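Enterotoxin SEN variant (Staphylococcus aureus, PDB 6KRY) probably acts as a superantigen toxin that over-stimulates T cells. Local coordinates at residues K17-Y25 with I195-F204; T29-S39 with F76-Y87. All blocks are in the same frame, centred on the assembly; numbering follows the deposited sequence.

Contact 1 (K17-Y25 with I195-F204); sequences KLFNLTSYY and IKGSVGAEFF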
loop_
_atom_site.group_PDB
_atom_site.type_symbol
_atom_site.label_atom_id
_atom_site.label_comp_id
_atom_site.label_asym_id
_atom_site.label_seq_id
_atom_site.Cartn_x
_atom_site.Cartn_y
_atom_site.Cartn_z
ATOM N N LYS A 17 -16.651 3.526 -7.704
ATOM C CA LYS A 17 -15.415 2.951 -7.259
ATOM C C LYS A 17 -14.210 3.785 -7.719
ATOM O O LYS A 17 -13.285 3.985 -6.970
ATOM C CB LYS A 17 -15.406 1.507 -7.721
ATOM C CG LYS A 17 -14.187 0.683 -7.355
ATOM C CD LYS A 17 -14.459 -0.785 -7.523
ATOM C CE LYS A 17 -13.213 -1.642 -7.588
ATOM N NZ LYS A 17 -13.561 -3.080 -7.666
ATOM N N LEU A 18 -14.175 4.200 -8.980
ATOM C CA LEU A 18 -13.081 5.033 -9.442
ATOM C C LEU A 18 -13.022 6.331 -8.642
ATOM O O LEU A 18 -11.943 6.843 -8.322
ATOM C CB LEU A 18 -13.291 5.358 -10.925
ATOM C CG LEU A 18 -13.034 4.214 -11.888
ATOM C CD1 LEU A 18 -13.311 4.674 -13.311
ATOM C CD2 LEU A 18 -11.602 3.703 -11.737
ATOM N N PHE A 19 -14.193 6.874 -8.295
ATOM C CA PHE A 19 -14.249 8.101 -7.514
ATOM C C PHE A 19 -13.594 7.916 -6.126
ATOM O O PHE A 19 -12.788 8.733 -5.648
ATOM C CB PHE A 19 -15.711 8.517 -7.384
ATOM C CG PHE A 19 -15.961 9.823 -6.698
ATOM C CD1 PHE A 19 -15.424 11.010 -7.178
ATOM C CD2 PHE A 19 -16.858 9.891 -5.653
ATOM C CE1 PHE A 19 -15.732 12.234 -6.592
ATOM C CE2 PHE A 19 -17.183 11.119 -5.087
ATOM C CZ PHE A 19 -16.584 12.278 -5.518
ATOM N N ASN A 20 -13.950 6.828 -5.453
ATOM C CA ASN A 20 -13.358 6.481 -4.131
ATOM C C ASN A 20 -11.862 6.140 -4.265
ATOM O O ASN A 20 -11.091 6.592 -3.429
ATOM C CB ASN A 20 -14.129 5.344 -3.481
ATOM C CG ASN A 20 -15.469 5.845 -2.987
ATOM O OD1 ASN A 20 -16.512 5.368 -3.409
ATOM N ND2 ASN A 20 -15.437 6.878 -2.176
ATOM N N LEU A 21 -11.454 5.421 -5.320
ATOM C CA LEU A 21 -10.021 5.139 -5.533
ATOM C C LEU A 21 -9.246 6.445 -5.783
ATOM O O LEU A 21 -8.120 6.604 -5.309
ATOM C CB LEU A 21 -9.847 4.135 -6.677
ATOM C CG LEU A 21 -10.286 2.714 -6.325
ATOM C CD1 LEU A 21 -10.317 1.838 -7.566
ATOM C CD2 LEU A 21 -9.334 2.100 -5.309
ATOM N N THR A 22 -9.843 7.367 -6.527
ATOM C CA THR A 22 -9.204 8.641 -6.791
ATOM C C THR A 22 -8.872 9.360 -5.475
ATOM O O THR A 22 -7.781 9.943 -5.348
ATOM C CB THR A 22 -10.097 9.525 -7.673
ATOM O OG1 THR A 22 -10.339 8.916 -8.942
ATOM C CG2 THR A 22 -9.484 10.877 -7.942
ATOM N N SER A 23 -9.828 9.386 -4.538
ATOM C CA SER A 23 -9.618 10.017 -3.224
ATOM C C SER A 23 -8.423 9.365 -2.509
ATOM O O SER A 23 -7.526 10.021 -2.002
ATOM C CB SER A 23 -10.863 9.905 -2.404
ATOM O OG SER A 23 -10.583 10.329 -1.089
ATOM N N TYR A 24 -8.403 8.032 -2.508
ATOM C CA TYR A 24 -7.334 7.272 -1.844
ATOM C C TYR A 24 -5.930 7.565 -2.403
ATOM O O TYR A 24 -4.931 7.479 -1.655
ATOM C CB TYR A 24 -7.625 5.779 -1.913
ATOM C CG TYR A 24 -8.205 5.252 -0.631
ATOM C CD1 TYR A 24 -7.430 5.204 0.511
ATOM C CD2 TYR A 24 -9.525 4.873 -0.549
ATOM C CE1 TYR A 24 -7.953 4.719 1.699
ATOM C CE2 TYR A 24 -10.063 4.385 0.635
ATOM C CZ TYR A 24 -9.286 4.347 1.773
ATOM O OH TYR A 24 -9.842 3.871 2.936
ATOM N N TYR A 25 -5.828 7.939 -3.695
ATOM C CA TYR A 25 -4.563 8.096 -4.354
ATOM C C TYR A 25 -4.306 9.569 -4.706
ATOM O O TYR A 25 -3.286 9.839 -5.322
ATOM C CB TYR A 25 -4.428 7.163 -5.560
ATOM C CG TYR A 25 -4.233 5.726 -5.155
ATOM C CD1 TYR A 25 -3.077 5.334 -4.495
ATOM C CD2 TYR A 25 -5.259 4.805 -5.249
ATOM C CE1 TYR A 25 -2.913 4.036 -4.037
ATOM C CE2 TYR A 25 -5.119 3.502 -4.806
ATOM C CZ TYR A 25 -3.939 3.123 -4.196
ATOM O OH TYR A 25 -3.784 1.845 -3.756
ATOM N N ILE A 195 -8.888 -4.267 -8.627
ATOM C CA ILE A 195 -9.162 -3.903 -7.242
ATOM C C ILE A 195 -10.420 -4.638 -6.769
ATOM O O ILE A 195 -11.427 -4.679 -7.443
ATOM C CB ILE A 195 -9.344 -2.387 -7.109
ATOM C CG1 ILE A 195 -8.224 -1.613 -7.801
ATOM C CG2 ILE A 195 -9.454 -2.008 -5.642
ATOM C CD1 ILE A 195 -6.917 -1.727 -7.092
ATOM N N LYS A 196 -10.348 -5.222 -5.581
ATOM C CA LYS A 196 -11.482 -6.014 -5.072
ATOM C C LYS A 196 -12.452 -5.095 -4.324
ATOM O O LYS A 196 -12.032 -4.203 -3.567
ATOM C CB LYS A 196 -10.976 -7.167 -4.203
ATOM C CG LYS A 196 -9.790 -7.921 -4.798
ATOM C CD LYS A 196 -9.880 -8.313 -6.297
ATOM C CE LYS A 196 -9.916 -9.814 -6.532
ATOM N NZ LYS A 196 -11.243 -10.364 -6.148
ATOM N N GLY A 197 -13.753 -5.293 -4.582
ATOM C CA GLY A 197 -14.868 -4.725 -3.817
ATOM C C GLY A 197 -15.119 -3.250 -4.080
ATOM O O GLY A 197 -14.671 -2.720 -5.065
ATOM N N SER A 198 -15.782 -2.553 -3.138
ATOM C CA SER A 198 -16.253 -1.184 -3.391
ATOM C C SER A 198 -15.867 -0.166 -2.300
ATOM O O SER A 198 -16.174 1.019 -2.436
ATOM C CB SER A 198 -17.729 -1.208 -3.616
ATOM O OG SER A 198 -18.380 -1.563 -2.420
ATOM N N VAL A 199 -15.206 -0.605 -1.228
ATOM C CA VAL A 199 -14.725 0.279 -0.170
ATOM C C VAL A 199 -13.290 -0.131 0.213
ATOM O O VAL A 199 -12.844 -1.214 -0.088
ATOM C CB VAL A 199 -15.630 0.242 1.076
ATOM C CG1 VAL A 199 -17.012 0.777 0.760
ATOM C CG2 VAL A 199 -15.755 -1.152 1.655
ATOM N N GLY A 200 -12.598 0.757 0.920
ATOM C CA GLY A 200 -11.227 0.523 1.410
ATOM C C GLY A 200 -11.015 -0.818 2.122
ATOM O O GLY A 200 -9.996 -1.466 1.879
ATOM N N ALA A 201 -11.944 -1.242 2.974
ATOM C CA ALA A 201 -11.877 -2.533 3.705
ATOM C C ALA A 201 -11.718 -3.696 2.732
ATOM O O ALA A 201 -11.208 -4.740 3.072
ATOM C CB ALA A 201 -13.090 -2.749 4.577
ATOM N N GLU A 202 -12.218 -3.543 1.507
ATOM C CA GLU A 202 -12.039 -4.559 0.524
ATOM C C GLU A 202 -10.861 -4.234 -0.402
ATOM O O GLU A 202 -10.124 -5.111 -0.733
ATOM C CB GLU A 202 -13.330 -4.693 -0.275
ATOM C CG GLU A 202 -14.540 -5.045 0.590
ATOM C CD GLU A 202 -15.849 -5.015 -0.185
ATOM O OE1 GLU A 202 -16.154 -3.970 -0.798
ATOM O OE2 GLU A 202 -16.566 -6.058 -0.204
ATOM N N PHE A 203 -10.742 -2.986 -0.886
ATOM C CA PHE A 203 -9.702 -2.604 -1.838
ATOM C C PHE A 203 -8.309 -3.110 -1.415
ATOM O O PHE A 203 -7.456 -3.502 -2.240
ATOM C CB PHE A 203 -9.560 -1.074 -1.969
ATOM C CG PHE A 203 -10.738 -0.278 -2.476
ATOM C CD1 PHE A 203 -11.739 -0.856 -3.237
ATOM C CD2 PHE A 203 -10.793 1.093 -2.235
ATOM C CE1 PHE A 203 -12.779 -0.082 -3.729
ATOM C CE2 PHE A 203 -11.847 1.862 -2.719
ATOM C CZ PHE A 203 -12.837 1.270 -3.468
ATOM N N PHE A 204 -8.014 -3.007 -0.120
ATOM C CA PHE A 204 -6.625 -3.135 0.308
ATOM C C PHE A 204 -6.380 -4.436 1.071
ATOM O O PHE A 204 -5.280 -4.655 1.603
ATOM C CB PHE A 204 -6.250 -1.901 1.130
ATOM C CG PHE A 204 -6.462 -0.611 0.383
ATOM C CD1 PHE A 204 -5.899 -0.434 -0.864
ATOM C CD2 PHE A 204 -7.250 0.396 0.907
ATOM C CE1 PHE A 204 -6.184 0.693 -1.617
ATOM C CE2 PHE A 204 -7.508 1.545 0.163
ATOM C CZ PHE A 204 -6.955 1.697 -1.082
#
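K17 makes the polar part of this contact. Its NZ donates to two backbone carbonyls, I195 O at 2.7 Å and G197 O at 2.9 Å. The ammonium lies in the carbonyl plane of G197 but well above that of I195. CG stands anti to the backbone N (chi1 -180°) and the chain is extended beyond it, which carries NZ across to the loop before helix 200-203.

Apolar packing centres on F203. Its ring enters helix 17-25 as a knob among K17, N20, L21 and Y24. L21 CD2 sits over one face, 3.7 Å from the ring centroid, a CH-pi contact. V199 O and G200 N of its own segment lie over the opposite face. L21 CD1 also meets I195 CG1 at 4.0 Å.

The aromatic contact is edge-to-face. F204 points its edge at the face of Y24, with ring planes at 73° and CE2 over the ring centre. Y25 OH touches F204 CE1 at 3.4 Å. Y24 OH is hydrogen-bonded to Y87 O. With the single knob F203 in its hole, the N-terminal helix meets the short helix 200-203 and its preceding loop, between the OB-fold and beta-grasp parts of the toxin fold.

Contact 2 (T29-S39 with F76-Y87); sequences TWQLDESNKIS and FKGKNIDIYGLY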
loop_
_atom_site.group_PDB
_atom_site.type_symbol
_atom_site.label_atom_id
_atom_site.label_comp_id
_atom_site.label_asym_id
_atom_site.label_seq_id
_atom_site.Cartn_x
_atom_site.Cartn_y
_atom_site.Cartn_z
ATOM N N THR A 29 -3.450 12.374 3.091
ATOM C CA THR A 29 -3.889 12.077 4.453
ATOM C C THR A 29 -4.276 10.596 4.620
ATOM O O THR A 29 -4.266 10.105 5.737
ATOM C CB THR A 29 -5.022 13.006 4.916
ATOM O OG1 THR A 29 -6.071 12.902 3.959
ATOM C CG2 THR A 29 -4.573 14.441 5.044
ATOM N N TRP A 30 -4.581 9.872 3.545
ATOM C CA TRP A 30 -4.886 8.437 3.670
ATOM C C TRP A 30 -3.641 7.590 3.966
ATOM O O TRP A 30 -3.807 6.418 4.226
ATOM C CB TRP A 30 -5.542 7.906 2.384
ATOM C CG TRP A 30 -6.928 8.387 2.149
ATOM C CD1 TRP A 30 -7.339 9.246 1.171
ATOM C CD2 TRP A 30 -8.079 8.092 2.954
ATOM N NE1 TRP A 30 -8.681 9.472 1.296
ATOM C CE2 TRP A 30 -9.164 8.775 2.371
ATOM C CE3 TRP A 30 -8.291 7.292 4.081
ATOM C CZ2 TRP A 30 -10.452 8.686 2.887
ATOM C CZ3 TRP A 30 -9.565 7.214 4.600
ATOM C CH2 TRP A 30 -10.624 7.907 4.008
ATOM N N GLN A 31 -2.429 8.137 3.802
ATOM C CA GLN A 31 -1.179 7.419 3.993
ATOM C C GLN A 31 -0.744 7.574 5.449
ATOM O O GLN A 31 -0.370 8.651 5.864
ATOM C CB GLN A 31 -0.073 7.926 3.062
ATOM C CG GLN A 31 -0.402 7.635 1.601
ATOM C CD GLN A 31 0.616 8.006 0.536
ATOM O OE1 GLN A 31 1.721 7.464 0.508
ATOM N NE2 GLN A 31 0.203 8.815 -0.438
ATOM N N LEU A 32 -0.822 6.478 6.191
ATOM C CA LEU A 32 -0.339 6.357 7.548
ATOM C C LEU A 32 1.157 6.028 7.474
ATOM O O LEU A 32 1.584 5.223 6.652
ATOM C CB LEU A 32 -1.188 5.242 8.181
ATOM C CG LEU A 32 -1.090 5.001 9.676
ATOM C CD1 LEU A 32 0.150 4.177 9.989
ATOM C CD2 LEU A 32 -1.114 6.291 10.459
ATOM N N ASP A 33 1.968 6.736 8.263
ATOM C CA ASP A 33 3.419 6.578 8.272
ATOM C C ASP A 33 3.852 6.780 9.738
ATOM O O ASP A 33 4.070 7.926 10.177
ATOM C CB ASP A 33 4.051 7.579 7.296
ATOM C CG ASP A 33 5.555 7.459 7.081
ATOM O OD1 ASP A 33 6.213 6.557 7.710
ATOM O OD2 ASP A 33 6.077 8.241 6.238
ATOM N N GLU A 34 3.930 5.684 10.497
ATOM C CA GLU A 34 4.153 5.749 11.939
ATOM C C GLU A 34 5.422 4.988 12.258
ATOM O O GLU A 34 5.675 3.955 11.629
ATOM C CB GLU A 34 2.991 5.118 12.703
ATOM C CG GLU A 34 1.701 5.896 12.570
ATOM C CD GLU A 34 1.731 7.288 13.180
ATOM O OE1 GLU A 34 1.158 8.221 12.561
ATOM O OE2 GLU A 34 2.326 7.436 14.251
ATOM N N SER A 35 6.210 5.499 13.218
ATOM C CA SER A 35 7.504 4.849 13.564
ATOM C C SER A 35 7.560 4.523 15.055
ATOM O O SER A 35 7.133 5.317 15.893
ATOM C CB SER A 35 8.753 5.664 13.209
ATOM O OG SER A 35 8.485 6.578 12.175
ATOM N N ASN A 36 8.139 3.369 15.335
ATOM C CA ASN A 36 8.518 2.922 16.689
ATOM C C ASN A 36 7.293 2.908 17.617
ATOM O O ASN A 36 7.294 3.490 18.697
ATOM C CB ASN A 36 9.665 3.761 17.276
ATOM C CG ASN A 36 10.318 3.143 18.501
ATOM O OD1 ASN A 36 10.087 1.969 18.837
ATOM N ND2 ASN A 36 11.133 3.936 19.200
ATOM N N LYS A 37 6.266 2.182 17.186
ATOM C CA LYS A 37 5.070 1.981 17.961
ATOM C C LYS A 37 5.062 0.547 18.482
ATOM O O LYS A 37 5.873 -0.260 18.106
ATOM C CB LYS A 37 3.855 2.267 17.081
ATOM C CG LYS A 37 3.872 3.621 16.368
ATOM C CD LYS A 37 3.861 4.735 17.371
ATOM C CE LYS A 37 3.536 6.096 16.807
ATOM N NZ LYS A 37 3.750 7.144 17.828
ATOM N N ILE A 38 4.103 0.236 19.358
ATOM C CA ILE A 38 4.004 -1.091 19.967
ATOM C C ILE A 38 2.524 -1.390 20.183
ATOM O O ILE A 38 1.765 -0.534 20.698
ATOM C CB ILE A 38 4.831 -1.158 21.279
ATOM C CG1 ILE A 38 4.852 -2.564 21.889
ATOM C CG2 ILE A 38 4.367 -0.133 22.300
ATOM C CD1 ILE A 38 5.995 -2.777 22.894
ATOM N N SER A 39 2.115 -2.613 19.858
ATOM C CA SER A 39 0.740 -3.031 20.077
ATOM C C SER A 39 0.516 -3.449 21.530
ATOM O O SER A 39 1.400 -4.031 22.199
ATOM C CB SER A 39 0.321 -4.119 19.096
ATOM O OG SER A 39 0.921 -5.360 19.388
ATOM N N PHE A 76 4.678 -9.787 15.234
ATOM C CA PHE A 76 4.726 -8.360 15.477
ATOM C C PHE A 76 4.065 -7.913 16.789
ATOM O O PHE A 76 4.409 -6.801 17.263
ATOM C CB PHE A 76 4.112 -7.616 14.293
ATOM C CG PHE A 76 4.842 -7.895 13.009
ATOM C CD1 PHE A 76 6.170 -7.509 12.862
ATOM C CD2 PHE A 76 4.206 -8.538 11.962
ATOM C CE1 PHE A 76 6.853 -7.800 11.684
ATOM C CE2 PHE A 76 4.886 -8.802 10.778
ATOM C CZ PHE A 76 6.202 -8.418 10.641
ATOM N N LYS A 77 3.200 -8.728 17.431
ATOM C CA LYS A 77 2.487 -8.228 18.598
ATOM C C LYS A 77 3.480 -7.921 19.732
ATOM O O LYS A 77 4.368 -8.726 20.065
ATOM C CB LYS A 77 1.337 -9.159 19.019
ATOM C CG LYS A 77 1.696 -10.529 19.562
ATOM C CD LYS A 77 0.487 -11.155 20.268
ATOM C CE LYS A 77 0.853 -12.252 21.246
ATOM N NZ LYS A 77 0.663 -13.599 20.651
ATOM N N GLY A 78 3.365 -6.714 20.289
ATOM C CA GLY A 78 4.181 -6.307 21.450
ATOM C C GLY A 78 5.654 -6.077 21.130
ATOM O O GLY A 78 6.460 -6.004 22.061
ATOM N N LYS A 79 6.014 -5.946 19.838
ATOM C CA LYS A 79 7.347 -5.561 19.425
ATOM C C LYS A 79 7.323 -4.124 18.925
ATOM O O LYS A 79 6.287 -3.634 18.477
ATOM C CB LYS A 79 7.850 -6.521 18.341
ATOM C CG LYS A 79 7.871 -7.990 18.760
ATOM C CD LYS A 79 8.996 -8.800 18.177
ATOM C CE LYS A 79 8.882 -10.300 18.404
ATOM N NZ LYS A 79 8.332 -10.623 19.741
ATOM N N ASN A 80 8.480 -3.457 18.946
ATOM C CA ASN A 80 8.576 -2.127 18.347
ATOM C C ASN A 80 8.459 -2.258 16.826
ATOM O O ASN A 80 9.230 -3.004 16.242
ATOM C CB ASN A 80 9.872 -1.425 18.723
ATOM C CG ASN A 80 10.104 -1.253 20.214
ATOM O OD1 ASN A 80 11.253 -1.330 20.654
ATOM N ND2 ASN A 80 9.071 -1.073 21.013
ATOM N N ILE A 81 7.521 -1.533 16.207
ATOM C CA ILE A 81 7.214 -1.662 14.799
ATOM C C ILE A 81 7.076 -0.269 14.163
ATOM O O ILE A 81 6.756 0.719 14.817
ATOM C CB ILE A 81 5.943 -2.530 14.574
ATOM C CG1 ILE A 81 4.730 -2.016 15.362
ATOM C CG2 ILE A 81 6.179 -3.984 14.918
ATOM C CD1 ILE A 81 3.432 -2.735 14.966
ATOM N N ASP A 82 7.298 -0.245 12.856
ATOM C CA ASP A 82 6.893 0.845 11.959
ATOM C C ASP A 82 5.680 0.383 11.150
ATOM O O ASP A 82 5.498 -0.804 10.886
ATOM C CB ASP A 82 7.997 1.269 10.988
ATOM C CG ASP A 82 9.258 1.801 11.658
ATOM O OD1 ASP A 82 9.141 2.434 12.747
ATOM O OD2 ASP A 82 10.355 1.543 11.102
ATOM N N ILE A 83 4.841 1.352 10.771
ATOM C CA ILE A 83 3.649 1.040 10.055
ATOM C C ILE A 83 3.491 2.020 8.908
ATOM O O ILE A 83 3.535 3.231 9.115
ATOM C CB ILE A 83 2.415 1.072 10.975
ATOM C CG1 ILE A 83 2.570 0.220 12.234
ATOM C CG2 ILE A 83 1.188 0.654 10.190
ATOM C CD1 ILE A 83 2.730 1.001 13.505
ATOM N N TYR A 84 3.210 1.489 7.711
ATOM C CA TYR A 84 3.002 2.312 6.582
ATOM C C TYR A 84 1.873 1.690 5.761
ATOM O O TYR A 84 2.001 0.564 5.347
ATOM C CB TYR A 84 4.255 2.443 5.697
ATOM C CG TYR A 84 4.119 3.523 4.649
ATOM C CD1 TYR A 84 3.300 3.337 3.543
ATOM C CD2 TYR A 84 4.741 4.754 4.795
ATOM C CE1 TYR A 84 3.091 4.352 2.617
ATOM C CE2 TYR A 84 4.555 5.768 3.875
ATOM C CZ TYR A 84 3.744 5.556 2.774
ATOM O OH TYR A 84 3.528 6.552 1.863
ATOM N N GLY A 85 0.839 2.463 5.444
ATOM C CA GLY A 85 -0.092 2.033 4.420
ATOM C C GLY A 85 -1.354 2.864 4.354
ATOM O O GLY A 85 -1.451 3.953 4.947
ATOM N N LEU A 86 -2.340 2.320 3.632
ATOM C CA LEU A 86 -3.624 2.991 3.439
ATOM C C LEU A 86 -4.664 2.444 4.423
ATOM O O LEU A 86 -4.971 1.241 4.436
ATOM C CB LEU A 86 -4.058 2.745 1.989
ATOM C CG LEU A 86 -3.127 3.350 0.933
ATOM C CD1 LEU A 86 -3.562 2.938 -0.469
ATOM C CD2 LEU A 86 -3.063 4.873 1.040
ATOM N N TYR A 87 -5.240 3.342 5.227
ATOM C CA TYR A 87 -6.181 2.941 6.262
ATOM C C TYR A 87 -7.618 3.221 5.824
ATOM O O TYR A 87 -7.899 3.931 4.841
ATOM C CB TYR A 87 -5.863 3.648 7.588
ATOM C CG TYR A 87 -6.024 5.138 7.525
ATOM C CD1 TYR A 87 -7.264 5.725 7.718
ATOM C CD2 TYR A 87 -4.972 5.956 7.185
ATOM C CE1 TYR A 87 -7.452 7.085 7.550
ATOM C CE2 TYR A 87 -5.130 7.326 7.053
ATOM C CZ TYR A 87 -6.372 7.893 7.249
ATOM O OH TYR A 87 -6.566 9.238 7.103
HETATM O O HOH W 1 3.671 -4.243 18.208
#
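Strands 31-35 and 81-84 run antiparallel, their axes 4.7 Å apart at 170°, and backbone bonds pair L32 with G85, E34 with I83 and K37 with I81. N36 and K37 both face I81, a G1 beta bulge. D82 OD1 accepts from N36 N at 2.9 Å, nearly along the carboxylate C-O axis, and so holds the bulge from the side chain. D82 OD2 is hydrogen-bonded to Q114 NE2.

Y84 lies across Q31 and D33. Its OH is modelled 2.4 Å from Q31 OE1, a doubtfully short length, with the amide and ring planes 74° apart. L32 O lies over one face of the Y84 ring, and the D33 carboxylate approaches obliquely. On the other side of the sheet, L32 CD1 packs on I83 CG2 at 3.7 Å, and I83 CD1 reaches K37 CB.

At one end, Y87 CG lies between the backbone N and the carbonyl carbon (chi1 64°), which brings the ring beside W30. W30 CE3 lies over the Y87 face, and Y87 OH donates to T29 O at 2.8 Å from above the carbonyl plane.

At the far end, S39 OG accepts from G78 N at 2.9 Å. A water accepts from S39 N and donates to F76 O and K79 O, tying S39 to the type II turn 76-79. The bulged antiparallel pair belongs to the OB-fold domain of the toxin family.

The centres of contacts 1 and 2 lie about 21 Å apart, yet the two meet directly. Helix 15-26 is followed in the chain by strand 31-37, so one continuous piece of chain serves both. S23 OG is 3.2 Å from W30 NE1, a probable hydrogen bond between the helix and the residue just before the strand. Packing adds to it: Y24 CE1 is 3.5 Å from W30 CE3, and Y25 OH is 3.5 Å from L86 CD1. Contact 2 builds part of the OB-fold sheet, whereas contact 1 joins the N-terminal helix to the beta-grasp part. The helix thus touches both segments of contact 2, W30 in 29-39 and L86 in 76-87.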